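Local coordinates for protein peptidylprolyl isomerase PrsA (Bacillus anthracis, PDB 6VJ4) that catalyses cis-trans isomerisation of peptidyl-prolyl bonds, helps secreted proteins fold after translocation, and is important for secretion of the protective antigen, at residues A123-E137 and I180-K194. Numbering follows the deposited sequence.
Sequences AKEIKKKLDTGASFE and ISDPVQSPNGYHIIK
In this parvulin-type (PpiC) domain, Leu130 of helix 120-131 and Phe136 at the start of helix 136-143 pack on Ile192 of strand 189-198, on one face of the antiparallel sheet. Segments 123-131 and 189-194 run nearly parallel, 17° between their directions and 8.8 Å between axes. Ile192 forks under the helix: CG2 meets Leu130 CD1 at 3.7 Å, CG1 faces Ile126 CG2, and CD1 lies against the carbonyl oxygen of Ala123. Toward the N-terminal end of the helix, the Ala123 methyl sits on Pro183 CG (3.8 Å) and on Tyr190 CB. Ile180 puts CD1 beside Leu130 CB and at the edge of the Phe136 ring. Over one face of that ring passes Lys194, its CE 4.2 Å from the centroid in a CH-pi contact. A bend at chi3 (59°) brings CE there, and the extended last torsion carries NZ on to Glu137, where it meets the syn lone pair of OE2 at 2.9 Å in a salt bridge. At the solvent-facing margin the chi2 bend (55°) of Lys127 lays CD and CE over the Ile180-Ser181 backbone; CE comes within 3.2 Å of Ser181 O, a buried oxygen without a hydrogen-bond partner. A second bend, at chi4, directs Lys127 NZ, which forms a salt bridge with Asp131 OD2 (2.8 Å), reaches Asp182 OD1 only at long range, and joins Ile180 O through a water. Strand 110-117, paired with 189-198, extends the same surface, Val117 meeting Ala123 and Ile126, and Ile115 meeting Phe136. Across the sheet, Ile193 and His191 turn from these helices to Phe168 of helix 166-174, and His191 hydrogen-bonds His114.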
loop_
_atom_site.group_PDB
_atom_site.type_symbol
_atom_site.label_atom_id
_atom_site.label_comp_id
_atom_site.label_asym_id
_atom_site.label_seq_id
_atom_site.Cartn_x
_atom_site.Cartn_y
_atom_site.Cartn_z
ATOM N N ALA A 123 7.255 44.650 6.681
ATOM C CA ALA A 123 6.267 44.866 5.588
ATOM C C ALA A 123 5.324 46.006 5.974
ATOM O O ALA A 123 5.022 46.836 5.120
ATOM C CB ALA A 123 5.498 43.610 5.291
ATOM N N LYS A 124 4.913 46.063 7.238
ATOM C CA LYS A 124 4.031 47.171 7.689
ATOM C C LYS A 124 4.787 48.501 7.599
ATOM O O LYS A 124 4.175 49.493 7.183
ATOM C CB LYS A 124 3.547 46.934 9.117
ATOM C CG LYS A 124 2.546 45.805 9.291
ATOM C CD LYS A 124 2.100 45.637 10.727
ATOM C CE LYS A 124 1.080 44.530 10.901
ATOM N NZ LYS A 124 0.715 44.345 12.327
ATOM N N GLU A 125 6.072 48.504 7.952
ATOM C CA GLU A 125 6.846 49.771 7.911
ATOM C C GLU A 125 7.052 50.163 6.442
ATOM O O GLU A 125 6.986 51.372 6.154
ATOM C CB GLU A 125 8.108 49.646 8.759
ATOM C CG GLU A 125 7.817 49.598 10.255
ATOM C CD GLU A 125 7.077 50.813 10.803
ATOM O OE1 GLU A 125 6.133 50.628 11.591
ATOM O OE2 GLU A 125 7.455 51.944 10.452
ATOM N N ILE A 126 7.207 49.188 5.542
ATOM C CA ILE A 126 7.329 49.527 4.093
ATOM C C ILE A 126 6.024 50.163 3.623
ATOM O O ILE A 126 6.091 51.173 2.918
ATOM C CB ILE A 126 7.742 48.298 3.263
ATOM C CG1 ILE A 126 9.239 48.049 3.464
ATOM C CG2 ILE A 126 7.402 48.471 1.791
ATOM C CD1 ILE A 126 9.739 46.776 2.892
ATOM N N LYS A 127 4.879 49.582 4.009
ATOM C CA LYS A 127 3.561 50.134 3.605
ATOM C C LYS A 127 3.432 51.588 4.100
ATOM O O LYS A 127 2.990 52.449 3.320
ATOM C CB LYS A 127 2.435 49.263 4.185
ATOM C CG LYS A 127 1.022 49.707 3.839
ATOM C CD LYS A 127 0.779 49.832 2.351
ATOM C CE LYS A 127 -0.687 49.855 1.958
ATOM N NZ LYS A 127 -1.422 50.960 2.604
ATOM N N LYS A 128 3.811 51.834 5.344
ATOM C CA LYS A 128 3.742 53.201 5.932
ATOM C C LYS A 128 4.539 54.198 5.073
ATOM O O LYS A 128 3.995 55.292 4.782
ATOM C CB LYS A 128 4.233 53.169 7.380
ATOM C CG LYS A 128 3.218 52.648 8.389
ATOM C CD LYS A 128 3.702 52.751 9.816
ATOM C CE LYS A 128 2.676 52.295 10.833
ATOM N NZ LYS A 128 2.319 50.868 10.647
ATOM N N LYS A 129 5.716 53.796 4.592
ATOM C CA LYS A 129 6.587 54.689 3.773
ATOM C C LYS A 129 5.934 54.939 2.413
ATOM O O LYS A 129 5.872 56.105 1.970
ATOM C CB LYS A 129 7.983 54.083 3.622
ATOM C CG LYS A 129 8.884 54.188 4.847
ATOM C CD LYS A 129 10.174 53.441 4.672
ATOM C CE LYS A 129 11.070 53.478 5.893
ATOM N NZ LYS A 129 12.267 52.629 5.681
ATOM N N LEU A 130 5.451 53.883 1.765
ATOM C CA LEU A 130 4.785 54.060 0.453
ATOM C C LEU A 130 3.547 54.967 0.594
ATOM O O LEU A 130 3.287 55.740 -0.331
ATOM C CB LEU A 130 4.384 52.692 -0.083
ATOM C CG LEU A 130 5.550 51.764 -0.398
ATOM C CD1 LEU A 130 5.067 50.334 -0.604
ATOM C CD2 LEU A 130 6.314 52.263 -1.603
ATOM N N ASP A 131 2.835 54.882 1.719
ATOM C CA ASP A 131 1.599 55.689 1.885
ATOM C C ASP A 131 1.935 57.187 1.955
ATOM O O ASP A 131 1.034 57.987 1.639
ATOM C CB ASP A 131 0.771 55.188 3.067
ATOM C CG ASP A 131 0.002 53.906 2.766
ATOM O OD1 ASP A 131 -0.089 53.515 1.577
ATOM O OD2 ASP A 131 -0.537 53.323 3.714
ATOM N N THR A 132 3.185 57.517 2.315
ATOM C CA THR A 132 3.684 58.927 2.418
ATOM C C THR A 132 4.092 59.454 1.036
ATOM O O THR A 132 4.292 60.663 0.942
ATOM C CB THR A 132 4.926 59.105 3.313
ATOM O OG1 THR A 132 6.138 58.714 2.644
ATOM C CG2 THR A 132 4.817 58.396 4.647
ATOM N N GLY A 133 4.288 58.558 0.052
ATOM C CA GLY A 133 4.754 58.949 -1.296
ATOM C C GLY A 133 6.132 58.400 -1.652
ATOM O O GLY A 133 6.607 58.686 -2.766
ATOM N N ALA A 134 6.765 57.670 -0.736
ATOM C CA ALA A 134 8.087 57.083 -1.036
ATOM C C ALA A 134 8.041 56.305 -2.356
ATOM O O ALA A 134 6.995 55.676 -2.666
ATOM C CB ALA A 134 8.503 56.180 0.104
ATOM N N SER A 135 9.163 56.281 -3.086
ATOM C CA SER A 135 9.233 55.545 -4.373
ATOM C C SER A 135 9.090 54.023 -4.168
ATOM O O SER A 135 9.946 53.433 -3.454
ATOM C CB SER A 135 10.527 55.816 -5.089
ATOM O OG SER A 135 10.664 54.916 -6.188
ATOM N N PHE A 136 8.073 53.426 -4.789
ATOM C CA PHE A 136 7.910 51.948 -4.765
ATOM C C PHE A 136 9.131 51.274 -5.406
ATOM O O PHE A 136 9.711 50.307 -4.839
ATOM C CB PHE A 136 6.617 51.553 -5.478
ATOM C CG PHE A 136 6.212 50.132 -5.225
ATOM C CD1 PHE A 136 6.912 49.077 -5.790
ATOM C CD2 PHE A 136 5.140 49.849 -4.390
ATOM C CE1 PHE A 136 6.553 47.764 -5.522
ATOM C CE2 PHE A 136 4.784 48.535 -4.136
ATOM C CZ PHE A 136 5.493 47.503 -4.690
ATOM N N GLU A 137 9.560 51.807 -6.546
ATOM C CA GLU A 137 10.680 51.167 -7.285
ATOM C C GLU A 137 11.959 51.219 -6.448
ATOM O O GLU A 137 12.695 50.201 -6.398
ATOM C CB GLU A 137 10.797 51.835 -8.652
ATOM C CG GLU A 137 9.547 51.617 -9.517
ATOM C CD GLU A 137 8.199 52.153 -9.012
ATOM O OE1 GLU A 137 8.138 53.319 -8.575
ATOM O OE2 GLU A 137 7.187 51.388 -9.059
ATOM N N ILE A 180 -1.964 49.955 -3.605
ATOM C CA ILE A 180 -0.931 49.157 -2.894
ATOM C C ILE A 180 -1.617 48.335 -1.803
ATOM O O ILE A 180 -2.440 48.892 -1.037
ATOM C CB ILE A 180 0.160 50.094 -2.370
ATOM C CG1 ILE A 180 0.796 50.889 -3.520
ATOM C CG2 ILE A 180 1.208 49.311 -1.585
ATOM C CD1 ILE A 180 1.709 52.013 -3.065
ATOM N N SER A 181 -1.260 47.065 -1.712
ATOM C CA SER A 181 -1.855 46.166 -0.706
ATOM C C SER A 181 -1.247 46.385 0.674
ATOM O O SER A 181 -0.136 46.938 0.775
ATOM C CB SER A 181 -1.635 44.740 -1.068
ATOM O OG SER A 181 -0.276 44.367 -0.848
ATOM N N ASP A 182 -1.990 45.930 1.681
ATOM C CA ASP A 182 -1.387 45.735 3.021
ATOM C C ASP A 182 -0.524 44.485 2.878
ATOM O O ASP A 182 -0.539 43.834 1.820
ATOM C CB ASP A 182 -2.485 45.620 4.076
ATOM C CG ASP A 182 -2.969 46.989 4.498
ATOM O OD1 ASP A 182 -2.098 47.860 4.756
ATOM O OD2 ASP A 182 -4.175 47.183 4.519
ATOM N N PRO A 183 0.271 44.110 3.893
ATOM C CA PRO A 183 1.114 42.921 3.807
ATOM C C PRO A 183 0.284 41.672 3.537
ATOM O O PRO A 183 -0.754 41.474 4.178
ATOM C CB PRO A 183 1.785 42.846 5.187
ATOM C CG PRO A 183 1.787 44.302 5.634
ATOM C CD PRO A 183 0.437 44.813 5.180
ATOM N N VAL A 184 0.727 40.922 2.537
ATOM C CA VAL A 184 0.084 39.660 2.103
ATOM C C VAL A 184 1.018 38.510 2.440
ATOM O O VAL A 184 2.120 38.447 1.847
ATOM C CB VAL A 184 -0.224 39.701 0.596
ATOM C CG1 VAL A 184 -0.822 38.388 0.126
ATOM C CG2 VAL A 184 -1.115 40.882 0.257
ATOM N N GLN A 185 0.563 37.610 3.309
ATOM C CA GLN A 185 1.416 36.463 3.677
ATOM C C GLN A 185 1.340 35.403 2.589
ATOM O O GLN A 185 0.230 35.155 2.060
ATOM C CB GLN A 185 1.008 35.863 5.017
ATOM C CG GLN A 185 2.031 34.865 5.531
ATOM C CD GLN A 185 1.597 34.240 6.829
ATOM O OE1 GLN A 185 0.420 33.960 7.036
ATOM N NE2 GLN A 185 2.559 33.985 7.698
ATOM N N SER A 186 2.501 34.883 2.217
ATOM C CA SER A 186 2.572 33.741 1.274
ATOM C C SER A 186 3.671 32.820 1.785
ATOM O O SER A 186 4.375 33.159 2.740
ATOM C CB SER A 186 2.838 34.185 -0.142
ATOM O OG SER A 186 4.227 34.337 -0.351
ATOM N N PRO A 187 3.841 31.612 1.206
ATOM C CA PRO A 187 4.909 30.719 1.642
ATOM C C PRO A 187 6.295 31.362 1.472
ATOM O O PRO A 187 7.218 30.916 2.103
ATOM C CB PRO A 187 4.742 29.481 0.739
ATOM C CG PRO A 187 3.293 29.537 0.294
ATOM C CD PRO A 187 2.983 31.016 0.171
ATOM N N ASN A 188 6.384 32.407 0.645
ATOM C CA ASN A 188 7.664 33.109 0.338
ATOM C C ASN A 188 7.953 34.209 1.378
ATOM O O ASN A 188 9.114 34.647 1.483
ATOM C CB ASN A 188 7.602 33.685 -1.081
ATOM C CG ASN A 188 7.254 32.636 -2.119
ATOM O OD1 ASN A 188 6.440 32.877 -3.009
ATOM N ND2 ASN A 188 7.824 31.454 -1.979
ATOM N N GLY A 189 6.945 34.635 2.140
ATOM C CA GLY A 189 7.144 35.695 3.151
ATOM C C GLY A 189 5.983 36.674 3.118
ATOM O O GLY A 189 4.850 36.213 2.971
ATOM N N TYR A 190 6.254 37.978 3.232
ATOM C CA TYR A 190 5.164 38.976 3.179
ATOM C C TYR A 190 5.383 39.869 1.972
ATOM O O TYR A 190 6.513 40.392 1.792
ATOM C CB TYR A 190 5.109 39.842 4.442
ATOM C CG TYR A 190 4.680 39.072 5.651
ATOM C CD1 TYR A 190 3.339 38.924 5.963
ATOM C CD2 TYR A 190 5.622 38.459 6.463
ATOM C CE1 TYR A 190 2.941 38.187 7.072
ATOM C CE2 TYR A 190 5.239 37.721 7.570
ATOM C CZ TYR A 190 3.895 37.576 7.866
ATOM O OH TYR A 190 3.521 36.848 8.959
ATOM N N HIS A 191 4.304 40.107 1.218
ATOM C CA HIS A 191 4.395 40.920 -0.005
ATOM C C HIS A 191 3.632 42.221 0.156
ATOM O O HIS A 191 2.564 42.218 0.792
ATOM C CB HIS A 191 3.741 40.234 -1.223
ATOM C CG HIS A 191 4.221 38.865 -1.521
ATOM N ND1 HIS A 191 5.126 38.609 -2.536
ATOM C CD2 HIS A 191 3.929 37.673 -0.959
ATOM C CE1 HIS A 191 5.375 37.324 -2.581
ATOM N NE2 HIS A 191 4.660 36.718 -1.620
ATOM N N ILE A 192 4.231 43.289 -0.343
ATOM C CA ILE A 192 3.471 44.533 -0.571
ATOM C C ILE A 192 3.291 44.553 -2.087
ATOM O O ILE A 192 4.307 44.512 -2.819
ATOM C CB ILE A 192 4.169 45.773 -0.026
ATOM C CG1 ILE A 192 4.325 45.681 1.494
ATOM C CG2 ILE A 192 3.398 47.007 -0.426
ATOM C CD1 ILE A 192 3.019 45.608 2.251
ATOM N N ILE A 193 2.035 44.588 -2.539
ATOM C CA ILE A 193 1.731 44.439 -3.986
ATOM C C ILE A 193 1.119 45.728 -4.531
ATOM O O ILE A 193 0.285 46.366 -3.816
ATOM C CB ILE A 193 0.753 43.261 -4.196
ATOM C CG1 ILE A 193 1.214 41.974 -3.514
ATOM C CG2 ILE A 193 0.467 43.060 -5.687
ATOM C CD1 ILE A 193 0.168 40.855 -3.517
ATOM N N LYS A 194 1.541 46.107 -5.729
ATOM C CA LYS A 194 0.943 47.254 -6.429
ATOM C C LYS A 194 0.433 46.763 -7.782
ATOM O O LYS A 194 1.220 46.233 -8.551
ATOM C CB LYS A 194 1.956 48.387 -6.605
ATOM C CG LYS A 194 1.388 49.605 -7.294
ATOM C CD LYS A 194 2.311 50.783 -7.394
ATOM C CE LYS A 194 3.591 50.482 -8.136
ATOM N NZ LYS A 194 4.351 51.727 -8.443
HETATM O O HOH W 1 -3.534 51.146 0.676
#